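Local coordinates for protein histidine--tRNA ligase (Staphylococcus aureus, PDB 1QE0) that catalyses the ATP-dependent attachment of L-histidine to tRNA(His), releasing AMP and diphosphate, and works as a homodimer of the class II aminoacyl-tRNA synthetase family, at residues Ser138-Val143 with Thr302-Ala307; Gln152-Lys157 with Ile322-Glu327; His158-Ile163 with Glu268-Asn273; Asn393-Val398 with Ser406-Leu411. All coordinates share one frame; numbering follows the deposited sequence.

Interaction 1 (Ser138-Val143 with Thr302-Ala307); sequences SVDAEV and TGIGFA
Val139 opens the contact between helix 137-153 and strand 302-309, its CG1 resting loosely near CG2 of Ile304, a contact that illustrates how a helix can lie on a sheet through one long aliphatic side chain. The short segments of helix and strand run almost parallel, 10° apart, with their axes 9.1 Å from each other. The next residue, Asp140, meets the same isoleucine at its CD1 end: its CA lies 3.8 Å from Ile304 CD1, and the flat carboxylate passes that methyl obliquely, Asp140 CG to Ile304 CD1 being 4.0 Å. The carboxylate oxygens themselves are engaged elsewhere, OD2 by Arg288 in a salt bridge and by Tyr234, OD1 by Thr265, which probably offsets its buried charge. One turn after Val139, Val143 comes down tip to tip on Ile304, Val143 CG2 facing Ile304 CD1 at 3.3 Å and Val143 CG1 facing Ile304 CG2 at 3.7 Å. Ile304 can reach this far because its chain is fully stretched, CG1 anti to the backbone N (chi1 -177°) and CD1 continuing in line (chi2 -178°). The backbone O of Val143 approaches CE2 of the Phe306 ring obliquely at 4.0 Å. Strand 302-309 and the helix after it correspond, as in other class II synthetases, to motif 3; Ile304 and Phe306 point to the helix. Strands 123-132 and 280-290 flank it by backbone hydrogen bonds, helix 231-245 packs on Asp140 and Ala141, and Glu142 of the covering helix forms a salt bridge with Arg353 of the second subunit.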
loop_
_atom_site.group_PDB
_atom_site.type_symbol
_atom_site.label_atom_id
_atom_site.label_comp_id
_atom_site.label_asym_id
_atom_site.label_seq_id
_atom_site.Cartn_x
_atom_site.Cartn_y
_atom_site.Cartn_z
ATOM N N SER A 138 19.756 8.516 19.177
ATOM C CA SER A 138 19.980 7.454 18.226
ATOM C C SER A 138 18.711 7.092 17.484
ATOM O O SER A 138 18.791 6.577 16.378
ATOM C CB SER A 138 20.546 6.232 18.915
ATOM O OG SER A 138 19.642 5.790 19.904
ATOM N N VAL A 139 17.543 7.346 18.073
ATOM C CA VAL A 139 16.261 7.038 17.398
ATOM C C VAL A 139 16.024 8.060 16.297
ATOM O O VAL A 139 15.647 7.722 15.177
ATOM C CB VAL A 139 15.043 7.110 18.338
ATOM C CG1 VAL A 139 13.810 6.655 17.588
ATOM C CG2 VAL A 139 15.257 6.242 19.541
ATOM N N ASP A 140 16.218 9.322 16.665
ATOM C CA ASP A 140 16.094 10.448 15.767
ATOM C C ASP A 140 16.975 10.176 14.572
ATOM O O ASP A 140 16.510 10.215 13.432
ATOM C CB ASP A 140 16.594 11.710 16.458
ATOM C CG ASP A 140 15.602 12.265 17.431
ATOM O OD1 ASP A 140 15.396 13.486 17.401
ATOM O OD2 ASP A 140 15.015 11.494 18.212
ATOM N N ALA A 141 18.248 9.882 14.826
ATOM C CA ALA A 141 19.169 9.593 13.736
ATOM C C ALA A 141 18.590 8.488 12.844
ATOM O O ALA A 141 18.596 8.629 11.623
ATOM C CB ALA A 141 20.543 9.205 14.259
ATOM N N GLU A 142 18.017 7.441 13.442
ATOM C CA GLU A 142 17.443 6.348 12.646
ATOM C C GLU A 142 16.341 6.819 11.707
ATOM O O GLU A 142 16.283 6.350 10.552
ATOM C CB GLU A 142 16.878 5.237 13.522
ATOM C CG GLU A 142 16.184 4.153 12.730
ATOM C CD GLU A 142 15.429 3.195 13.617
ATOM O OE1 GLU A 142 14.229 3.455 13.858
ATOM O OE2 GLU A 142 16.029 2.192 14.068
ATOM N N VAL A 143 15.469 7.723 12.187
ATOM C CA VAL A 143 14.422 8.197 11.319
ATOM C C VAL A 143 14.934 9.164 10.291
ATOM O O VAL A 143 14.373 9.226 9.198
ATOM C CB VAL A 143 13.195 8.766 12.022
ATOM C CG1 VAL A 143 12.956 8.104 13.367
ATOM C CG2 VAL A 143 13.236 10.237 12.072
ATOM N N THR A 302 6.856 9.875 24.465
ATOM C CA THR A 302 7.609 10.750 23.574
ATOM C C THR A 302 7.523 10.069 22.217
ATOM O O THR A 302 7.203 8.887 22.145
ATOM C CB THR A 302 9.103 10.865 24.000
ATOM O OG1 THR A 302 9.507 9.713 24.769
ATOM C CG2 THR A 302 9.313 12.095 24.817
ATOM N N GLY A 303 7.813 10.793 21.147
ATOM C CA GLY A 303 7.740 10.184 19.831
ATOM C C GLY A 303 8.228 11.082 18.712
ATOM O O GLY A 303 8.300 12.307 18.871
ATOM N N ILE A 304 8.556 10.468 17.580
ATOM C CA ILE A 304 9.042 11.173 16.406
ATOM C C ILE A 304 8.428 10.489 15.208
ATOM O O ILE A 304 8.211 9.273 15.211
ATOM C CB ILE A 304 10.612 11.081 16.279
ATOM C CG1 ILE A 304 11.132 11.888 15.080
ATOM C CG2 ILE A 304 11.056 9.644 16.181
ATOM C CD1 ILE A 304 12.600 11.794 14.894
ATOM N N GLY A 305 8.176 11.268 14.173
ATOM C CA GLY A 305 7.630 10.709 12.959
ATOM C C GLY A 305 7.765 11.713 11.845
ATOM O O GLY A 305 8.290 12.812 12.064
ATOM N N PHE A 306 7.290 11.340 10.673
ATOM C CA PHE A 306 7.325 12.203 9.525
ATOM C C PHE A 306 6.216 11.716 8.622
ATOM O O PHE A 306 5.585 10.700 8.937
ATOM C CB PHE A 306 8.688 12.151 8.817
ATOM C CG PHE A 306 9.080 10.794 8.257
ATOM C CD1 PHE A 306 8.632 10.379 7.025
ATOM C CD2 PHE A 306 9.987 10.002 8.907
ATOM C CE1 PHE A 306 9.088 9.205 6.455
ATOM C CE2 PHE A 306 10.451 8.826 8.347
ATOM C CZ PHE A 306 10.010 8.430 7.134
ATOM N N ALA A 307 5.930 12.461 7.554
ATOM C CA ALA A 307 4.899 12.100 6.582
ATOM C C ALA A 307 5.463 12.520 5.268
ATOM O O ALA A 307 6.190 13.485 5.202
ATOM C CB ALA A 307 3.629 12.818 6.838
#

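Interaction 2 (Gln152-Lys157 with Ile322-Glu327); sequences QSFGLK and IELDIE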
loop_
_atom_site.group_PDB
_atom_site.type_symbol
_atom_site.label_atom_id
_atom_site.label_comp_id
_atom_site.label_asym_id
_atom_site.label_seq_id
_atom_site.Cartn_x
_atom_site.Cartn_y
_atom_site.Cartn_z
ATOM N N GLN A 152 16.653 8.424 -1.515
ATOM C CA GLN A 152 17.832 8.034 -2.268
ATOM C C GLN A 152 17.643 6.669 -2.898
ATOM O O GLN A 152 18.229 6.380 -3.920
ATOM C CB GLN A 152 19.073 8.015 -1.390
ATOM C CG GLN A 152 19.479 9.379 -0.825
ATOM C CD GLN A 152 20.866 9.345 -0.218
ATOM O OE1 GLN A 152 21.183 8.454 0.579
ATOM N NE2 GLN A 152 21.711 10.295 -0.602
ATOM N N SER A 153 16.775 5.841 -2.343
ATOM C CA SER A 153 16.612 4.521 -2.910
ATOM C C SER A 153 15.982 4.594 -4.297
ATOM O O SER A 153 16.075 3.657 -5.093
ATOM C CB SER A 153 15.819 3.594 -1.957
ATOM O OG SER A 153 14.458 3.962 -1.767
ATOM N N PHE A 154 15.333 5.712 -4.586
ATOM C CA PHE A 154 14.678 5.856 -5.866
ATOM C C PHE A 154 15.556 6.544 -6.881
ATOM O O PHE A 154 15.155 6.709 -8.025
ATOM C CB PHE A 154 13.360 6.613 -5.700
ATOM C CG PHE A 154 12.289 5.811 -5.031
ATOM C CD1 PHE A 154 11.677 4.749 -5.710
ATOM C CD2 PHE A 154 11.897 6.097 -3.731
ATOM C CE1 PHE A 154 10.692 3.990 -5.116
ATOM C CE2 PHE A 154 10.902 5.345 -3.112
ATOM C CZ PHE A 154 10.295 4.283 -3.807
ATOM N N GLY A 155 16.722 7.000 -6.448
ATOM C CA GLY A 155 17.646 7.665 -7.348
ATOM C C GLY A 155 17.599 9.182 -7.352
ATOM O O GLY A 155 18.312 9.820 -8.131
ATOM N N LEU A 156 16.726 9.771 -6.541
ATOM C CA LEU A 156 16.631 11.223 -6.476
ATOM C C LEU A 156 17.986 11.685 -6.053
ATOM O O LEU A 156 18.673 10.994 -5.309
ATOM C CB LEU A 156 15.608 11.660 -5.462
ATOM C CG LEU A 156 14.197 11.940 -5.966
ATOM C CD1 LEU A 156 14.136 11.823 -7.464
ATOM C CD2 LEU A 156 13.200 11.023 -5.272
ATOM N N LYS A 157 18.368 12.875 -6.482
ATOM C CA LYS A 157 19.694 13.319 -6.155
ATOM C C LYS A 157 19.934 14.714 -5.694
ATOM O O LYS A 157 21.010 14.982 -5.174
ATOM C CB LYS A 157 20.618 13.042 -7.329
ATOM C CG LYS A 157 21.659 11.970 -7.078
ATOM C CD LYS A 157 22.139 11.464 -8.417
ATOM C CE LYS A 157 21.062 10.625 -9.093
ATOM N NZ LYS A 157 21.331 9.226 -8.765
ATOM N N ILE A 322 13.543 10.685 -13.940
ATOM C CA ILE A 322 13.835 9.323 -13.516
ATOM C C ILE A 322 12.726 8.347 -13.924
ATOM O O ILE A 322 11.523 8.696 -13.992
ATOM C CB ILE A 322 14.135 9.269 -12.004
ATOM C CG1 ILE A 322 15.330 10.199 -11.709
ATOM C CG2 ILE A 322 14.368 7.834 -11.542
ATOM C CD1 ILE A 322 15.897 10.117 -10.322
ATOM N N GLU A 323 13.178 7.159 -14.317
ATOM C CA GLU A 323 12.299 6.077 -14.741
ATOM C C GLU A 323 12.455 4.905 -13.772
ATOM O O GLU A 323 13.547 4.630 -13.276
ATOM C CB GLU A 323 12.635 5.652 -16.171
ATOM N N LEU A 324 11.344 4.247 -13.478
ATOM C CA LEU A 324 11.323 3.128 -12.546
ATOM C C LEU A 324 11.380 1.835 -13.326
ATOM O O LEU A 324 10.824 1.770 -14.407
ATOM C CB LEU A 324 10.027 3.184 -11.737
ATOM C CG LEU A 324 9.857 4.521 -11.025
ATOM C CD1 LEU A 324 8.407 4.769 -10.652
ATOM C CD2 LEU A 324 10.766 4.561 -9.810
ATOM N N ASP A 325 12.015 0.806 -12.771
ATOM C CA ASP A 325 12.123 -0.507 -13.440
ATOM C C ASP A 325 10.778 -1.238 -13.550
ATOM O O ASP A 325 10.670 -2.405 -13.162
ATOM C CB ASP A 325 13.101 -1.430 -12.686
ATOM C CG ASP A 325 14.559 -1.181 -13.046
ATOM O OD1 ASP A 325 14.921 -0.015 -13.342
ATOM O OD2 ASP A 325 15.350 -2.157 -12.993
ATOM N N ILE A 326 9.772 -0.587 -14.122
ATOM C CA ILE A 326 8.442 -1.181 -14.238
ATOM C C ILE A 326 8.334 -1.951 -15.554
ATOM O O ILE A 326 7.893 -1.393 -16.564
ATOM C CB ILE A 326 7.384 -0.084 -14.200
ATOM C CG1 ILE A 326 7.650 0.833 -13.030
ATOM C CG2 ILE A 326 6.033 -0.666 -14.000
ATOM C CD1 ILE A 326 7.740 0.120 -11.758
ATOM N N GLU A 327 8.660 -3.244 -15.534
ATOM C CA GLU A 327 8.634 -4.041 -16.766
ATOM C C GLU A 327 7.337 -4.128 -17.555
ATOM O O GLU A 327 7.386 -4.423 -18.747
ATOM C CB GLU A 327 9.156 -5.468 -16.544
ATOM C CG GLU A 327 9.491 -6.184 -17.870
ATOM C CD GLU A 327 9.944 -7.628 -17.702
ATOM O OE1 GLU A 327 9.116 -8.534 -17.958
ATOM O OE2 GLU A 327 11.127 -7.853 -17.340
#
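Ile322 packs against Gly155, the residue that closes helix 137-153 with a Schellman motif, and the pair exemplifies how a helix terminus can offer its bare backbone to a passing loop. Gly155 adopts a positive phi of 97°, and its N-H bonds to Gln152 O, 3.0 Å from N to O. At these backbone angles a CB would be jammed against the carbonyl O of Phe154, which by itself calls for glycine, and it would also point toward Ile322. The closely packed part lies here. Ile322 lays its CD1 on the Gly155 carbonyl, 3.3 Å from O, while its CG2 branch turns to Phe154 O at 3.8 Å. The two branches meet successive carbonyl oxygens, an outcome of chi1 near -58°, which puts CG2 anti to the backbone N and CG1 beside it. Leucines of helix 310-319 complete the apolar side: Leu317 touches both Ile322 and Leu156, and Leu313 touches Leu156 and Phe154. Farther along, the contact thins out. Leu324 is partly exposed and brings a single methyl, CD2, obliquely to the Phe154 ring, 4.2 Å from CD1. Helix 13-33 packs here, with Gln25 touching Phe154 and Tyr21 touching Leu324. Asp325, exposed, centres an inverse gamma turn on the way to strand 332-336 of the anticodon-binding domain. Back at the packed end, Leu156 crosses Ile322 obliquely, its CD1 3.8 Å from Ile322 CD1.

Interaction 3 (His158-Ile163 with Glu268-Asn273); sequences HLKLVI and ELMMDN
Leu159 to Val162 pair antiparallel with Met271 to Glu268, joining strands 159-165 and 265-272 next to each other in the large sheet of the catalytic domain. Backbone bonds fix the register. Asp272 N reaches His158 O at 2.9 Å, and Val162 and Glu268 exchange two bonds. At Lys160 and Met270 the pairing is less regular: the bond from Lys160 N to Met270 O is weak and bent, while Met270 N lies 2.7 Å from Lys160 O in the return bond. On one face Leu159 bridges two residues of the partner strand, its CG 3.7 Å from Leu269 CD2 and its CD1 against Met271 CE. Helix 137-153 covers this face, Tyr151 touching Leu159 and Leu269, in the manner of the class II synthetase core, an antiparallel sheet backed by helices. The other face is mixed. Val162 CG2 meets Met270 CG at 3.9 Å, while Lys160 reaches diagonally to Asp272 on the neighbouring strand, the side chains crossing at about a right angle. The lysine chain bends at chi3 and chi4, which brings NZ back to Asp272 OD1 at 3.0 Å in a salt bridge that uses the syn lone pair of OD1; CD and CE of Lys160 pass Asp272 OD2, each 3.5 Å from it.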
loop_
_atom_site.group_PDB
_atom_site.type_symbol
_atom_site.label_atom_id
_atom_site.label_comp_id
_atom_site.label_asym_id
_atom_site.label_seq_id
_atom_site.Cartn_x
_atom_site.Cartn_y
_atom_site.Cartn_z
ATOM N N HIS A 158 19.021 15.642 -5.911
ATOM C CA HIS A 158 19.329 16.996 -5.449
ATOM C C HIS A 158 18.586 17.313 -4.164
ATOM O O HIS A 158 17.919 18.345 -4.019
ATOM C CB HIS A 158 19.144 18.026 -6.584
ATOM C CG HIS A 158 20.185 17.906 -7.667
ATOM N ND1 HIS A 158 21.313 17.114 -7.542
ATOM C CD2 HIS A 158 20.294 18.504 -8.881
ATOM C CE1 HIS A 158 22.067 17.231 -8.621
ATOM N NE2 HIS A 158 21.469 18.072 -9.444
ATOM N N LEU A 159 18.709 16.357 -3.242
ATOM C CA LEU A 159 18.083 16.399 -1.920
ATOM C C LEU A 159 18.867 17.301 -0.991
ATOM O O LEU A 159 20.064 17.503 -1.176
ATOM C CB LEU A 159 17.998 14.987 -1.317
ATOM C CG LEU A 159 16.810 14.118 -1.706
ATOM C CD1 LEU A 159 15.912 14.885 -2.654
ATOM C CD2 LEU A 159 17.315 12.824 -2.308
ATOM N N LYS A 160 18.206 17.771 0.053
ATOM C CA LYS A 160 18.829 18.675 0.996
ATOM C C LYS A 160 18.038 18.621 2.297
ATOM O O LYS A 160 16.895 19.082 2.368
ATOM C CB LYS A 160 18.864 20.055 0.325
ATOM C CG LYS A 160 18.548 21.294 1.113
ATOM C CD LYS A 160 18.069 22.326 0.093
ATOM C CE LYS A 160 19.031 23.485 -0.153
ATOM N NZ LYS A 160 20.274 23.165 -0.916
ATOM N N LEU A 161 18.622 17.918 3.267
ATOM C CA LEU A 161 18.029 17.713 4.592
ATOM C C LEU A 161 18.282 18.939 5.457
ATOM O O LEU A 161 19.400 19.379 5.608
ATOM C CB LEU A 161 18.600 16.429 5.237
ATOM C CG LEU A 161 18.272 15.874 6.635
ATOM C CD1 LEU A 161 17.352 16.783 7.387
ATOM C CD2 LEU A 161 17.658 14.503 6.536
ATOM N N VAL A 162 17.217 19.464 6.033
ATOM C CA VAL A 162 17.260 20.636 6.862
ATOM C C VAL A 162 16.674 20.282 8.222
ATOM O O VAL A 162 15.544 19.798 8.310
ATOM C CB VAL A 162 16.433 21.727 6.208
ATOM C CG1 VAL A 162 16.441 22.967 7.035
ATOM C CG2 VAL A 162 16.953 21.994 4.814
ATOM N N ILE A 163 17.447 20.525 9.282
ATOM C CA ILE A 163 17.043 20.215 10.659
ATOM C C ILE A 163 17.137 21.428 11.583
ATOM O O ILE A 163 17.730 22.434 11.238
ATOM C CB ILE A 163 17.926 19.119 11.258
ATOM C CG1 ILE A 163 19.340 19.626 11.401
ATOM C CG2 ILE A 163 17.962 17.892 10.356
ATOM C CD1 ILE A 163 20.258 18.606 12.021
ATOM N N GLU A 268 13.116 18.736 7.504
ATOM C CA GLU A 268 12.418 18.850 6.250
ATOM C C GLU A 268 13.420 18.396 5.228
ATOM O O GLU A 268 14.593 18.738 5.353
ATOM C CB GLU A 268 12.067 20.290 6.019
ATOM C CG GLU A 268 10.600 20.448 5.888
ATOM C CD GLU A 268 10.166 21.884 5.769
ATOM O OE1 GLU A 268 9.133 22.221 6.395
ATOM O OE2 GLU A 268 10.835 22.665 5.048
ATOM N N LEU A 269 13.006 17.517 4.312
ATOM C CA LEU A 269 13.896 17.019 3.266
ATOM C C LEU A 269 13.488 17.850 2.085
ATOM O O LEU A 269 12.286 18.053 1.846
ATOM C CB LEU A 269 13.636 15.550 2.930
ATOM C CG LEU A 269 14.852 14.720 2.485
ATOM C CD1 LEU A 269 14.454 13.432 1.884
ATOM C CD2 LEU A 269 15.667 15.443 1.499
ATOM N N MET A 270 14.460 18.400 1.372
ATOM C CA MET A 270 14.079 19.195 0.229
ATOM C C MET A 270 14.814 18.887 -1.052
ATOM O O MET A 270 15.888 18.278 -1.064
ATOM C CB MET A 270 14.035 20.700 0.548
ATOM C CG MET A 270 14.447 21.089 1.956
ATOM S SD MET A 270 13.799 22.699 2.401
ATOM C CE MET A 270 12.080 22.346 2.374
ATOM N N MET A 271 14.091 19.168 -2.127
ATOM C CA MET A 271 14.504 18.940 -3.490
ATOM C C MET A 271 14.740 20.261 -4.149
ATOM O O MET A 271 13.886 21.167 -4.129
ATOM C CB MET A 271 13.373 18.192 -4.218
ATOM C CG MET A 271 13.282 18.316 -5.749
ATOM S SD MET A 271 14.049 16.947 -6.664
ATOM C CE MET A 271 14.098 15.686 -5.454
ATOM N N ASP A 272 15.943 20.380 -4.672
ATOM C CA ASP A 272 16.337 21.557 -5.401
ATOM C C ASP A 272 16.009 21.180 -6.842
ATOM O O ASP A 272 16.641 20.272 -7.412
ATOM C CB ASP A 272 17.853 21.790 -5.276
ATOM C CG ASP A 272 18.280 22.225 -3.886
ATOM O OD1 ASP A 272 19.317 21.705 -3.398
ATOM O OD2 ASP A 272 17.598 23.105 -3.308
ATOM N N ASN A 273 14.967 21.784 -7.399
ATOM C CA ASN A 273 14.621 21.506 -8.782
ATOM C C ASN A 273 13.978 22.706 -9.455
ATOM O O ASN A 273 12.830 23.039 -9.174
ATOM C CB ASN A 273 13.735 20.270 -8.907
ATOM C CG ASN A 273 13.742 19.700 -10.313
ATOM O OD1 ASN A 273 13.213 20.331 -11.245
ATOM N ND2 ASN A 273 14.362 18.520 -10.487
#

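Interaction 4 (Asn393-Val398 with Ser406-Leu411); sequences NNKIDV and SETIEL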
loop_
_atom_site.group_PDB
_atom_site.type_symbol
_atom_site.label_atom_id
_atom_site.label_comp_id
_atom_site.label_asym_id
_atom_site.label_seq_id
_atom_site.Cartn_x
_atom_site.Cartn_y
_atom_site.Cartn_z
ATOM N N ASN A 393 1.708 -31.096 -36.311
ATOM C CA ASN A 393 3.151 -31.290 -36.273
ATOM C C ASN A 393 3.672 -31.171 -34.831
ATOM O O ASN A 393 4.801 -31.587 -34.555
ATOM C CB ASN A 393 3.882 -30.212 -37.091
ATOM C CG ASN A 393 3.560 -30.243 -38.568
ATOM O OD1 ASN A 393 3.072 -29.262 -39.120
ATOM N ND2 ASN A 393 3.897 -31.340 -39.230
ATOM N N ASN A 394 2.870 -30.582 -33.934
ATOM C CA ASN A 394 3.254 -30.342 -32.540
ATOM C C ASN A 394 4.554 -29.539 -32.529
ATOM O O ASN A 394 5.554 -29.944 -31.942
ATOM C CB ASN A 394 3.426 -31.642 -31.752
ATOM C CG ASN A 394 3.860 -31.409 -30.283
ATOM O OD1 ASN A 394 3.444 -30.451 -29.628
ATOM N ND2 ASN A 394 4.706 -32.288 -29.779
ATOM N N LYS A 395 4.540 -28.385 -33.176
ATOM C CA LYS A 395 5.721 -27.550 -33.225
ATOM C C LYS A 395 5.321 -26.178 -33.725
ATOM O O LYS A 395 4.562 -26.070 -34.692
ATOM C CB LYS A 395 6.750 -28.157 -34.169
ATOM C CG LYS A 395 6.226 -28.275 -35.572
ATOM C CD LYS A 395 6.987 -27.388 -36.519
ATOM C CE LYS A 395 8.228 -28.087 -37.052
ATOM N NZ LYS A 395 9.155 -28.493 -35.996
ATOM N N ILE A 396 5.776 -25.140 -33.023
ATOM C CA ILE A 396 5.502 -23.750 -33.401
ATOM C C ILE A 396 6.789 -22.947 -33.397
ATOM O O ILE A 396 7.811 -23.365 -32.848
ATOM C CB ILE A 396 4.484 -23.003 -32.461
ATOM C CG1 ILE A 396 4.578 -23.484 -31.018
ATOM C CG2 ILE A 396 3.094 -23.080 -32.993
ATOM C CD1 ILE A 396 5.838 -23.023 -30.315
ATOM N N ASP A 397 6.734 -21.816 -34.076
ATOM C CA ASP A 397 7.851 -20.914 -34.139
ATOM C C ASP A 397 7.511 -19.817 -33.152
ATOM O O ASP A 397 6.448 -19.203 -33.230
ATOM C CB ASP A 397 7.998 -20.334 -35.557
ATOM C CG ASP A 397 8.709 -21.284 -36.515
ATOM O OD1 ASP A 397 9.751 -20.900 -37.109
ATOM O OD2 ASP A 397 8.232 -22.428 -36.659
ATOM N N VAL A 398 8.365 -19.663 -32.159
ATOM C CA VAL A 398 8.215 -18.637 -31.145
ATOM C C VAL A 398 9.038 -17.412 -31.585
ATOM O O VAL A 398 10.269 -17.405 -31.473
ATOM C CB VAL A 398 8.723 -19.157 -29.809
ATOM C CG1 VAL A 398 8.428 -18.148 -28.708
ATOM C CG2 VAL A 398 8.092 -20.506 -29.508
ATOM N N SER A 406 12.707 -15.969 -34.957
ATOM C CA SER A 406 11.821 -17.056 -34.529
ATOM C C SER A 406 12.640 -18.211 -33.984
ATOM O O SER A 406 13.823 -18.314 -34.265
ATOM C CB SER A 406 10.979 -17.581 -35.700
ATOM O OG SER A 406 9.914 -16.709 -36.056
ATOM N N GLU A 407 12.022 -19.044 -33.159
ATOM C CA GLU A 407 12.666 -20.238 -32.627
ATOM C C GLU A 407 11.614 -21.296 -32.705
ATOM O O GLU A 407 10.507 -21.073 -32.263
ATOM C CB GLU A 407 13.141 -20.055 -31.199
ATOM C CG GLU A 407 14.437 -19.317 -31.183
ATOM C CD GLU A 407 15.582 -20.036 -30.507
ATOM O OE1 GLU A 407 15.580 -20.074 -29.267
ATOM O OE2 GLU A 407 16.525 -20.491 -31.184
ATOM N N THR A 408 11.927 -22.416 -33.347
ATOM C CA THR A 408 10.972 -23.509 -33.506
ATOM C C THR A 408 11.096 -24.516 -32.368
ATOM O O THR A 408 12.188 -25.040 -32.121
ATOM C CB THR A 408 11.227 -24.248 -34.806
ATOM O OG1 THR A 408 11.432 -23.303 -35.852
ATOM C CG2 THR A 408 10.038 -25.098 -35.159
ATOM N N ILE A 409 9.995 -24.777 -31.664
ATOM C CA ILE A 409 10.014 -25.747 -30.569
ATOM C C ILE A 409 8.750 -26.568 -30.701
ATOM O O ILE A 409 7.889 -26.225 -31.517
ATOM C CB ILE A 409 10.026 -25.071 -29.178
ATOM C CG1 ILE A 409 8.738 -24.286 -28.955
ATOM C CG2 ILE A 409 11.244 -24.178 -29.029
ATOM C CD1 ILE A 409 8.555 -23.871 -27.526
ATOM N N GLU A 410 8.656 -27.681 -29.970
ATOM C CA GLU A 410 7.437 -28.495 -30.012
ATOM C C GLU A 410 6.349 -27.788 -29.149
ATOM O O GLU A 410 6.679 -27.119 -28.158
ATOM C CB GLU A 410 7.704 -29.929 -29.531
ATOM C CG GLU A 410 7.956 -30.067 -28.051
ATOM C CD GLU A 410 8.170 -31.521 -27.604
ATOM O OE1 GLU A 410 7.170 -32.286 -27.561
ATOM O OE2 GLU A 410 9.342 -31.878 -27.273
ATOM N N LEU A 411 5.082 -27.962 -29.506
ATOM C CA LEU A 411 4.007 -27.304 -28.774
ATOM C C LEU A 411 4.040 -27.641 -27.306
ATOM O O LEU A 411 3.862 -26.737 -26.486
ATOM C CB LEU A 411 2.652 -27.553 -29.416
ATOM C CG LEU A 411 2.065 -26.322 -30.092
ATOM C CD1 LEU A 411 1.160 -26.745 -31.182
ATOM C CD2 LEU A 411 1.303 -25.511 -29.112
#
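Asp397 and Thr408 lie side by side as a non-hydrogen-bonded antiparallel pair, their side chains pointing the same way on the exposed face. Followed outward, the aspartate CB first passes Ser406 CB at 4.1 Å. CG comes next, turned beside the backbone N by chi1 of -81°, and faces Thr408 OG1 at 3.5 Å. At the end the carboxylate divides its contacts: OD1 accepts a weak hydrogen bond of 3.2 Å from Thr408 OG1, and OD2 lies 3.6 Å from Thr408 CG2. That same methyl also receives the bent chain of Lys395, whose NZ ends near it. The opposite face is largely apolar. Ile396 CD1 rests alongside Ile409 CG1 at 3.4 Å, Val398 CG2 comes up to the same CG1, and Leu411 CG meets Ile396 CG1 at 3.9 Å, the two side chains at about a right angle. Leu414 and Tyr417 of helix 413-419 cover Ile409. Between the faces, Ile396 and Ile409 exchange two backbone hydrogen bonds, with Ile396 N to Ile409 O at 2.8 Å. The two strands form a beta hairpin at the edge of the five-stranded mixed sheet of the anticodon-binding domain, one face covered by helix 413-419.

Overall arrangement
Interactions 1, 2 and 3 gather round helix 137-153 and the strand that follows it, whereas interaction 4 stands apart in the anticodon-binding domain, its centre about 59 Å from that of interaction 1. The chemistry differs with burial. Interaction 1 is wholly buried and joins helix to sheet mainly by aliphatic contact; interaction 2, at the other end of the same helix, sets an isoleucine against backbone carbonyls as well as side chains and is only partly buried. Interactions 3 and 4 are both antiparallel strand pairs with one apolar and one more polar face, but 3 is closed by a long excursion of the chain and 4 by a short hairpin turn. Interactions 2 and 3 touch, Leu156 CG lying 3.8 Å from Met271 CE.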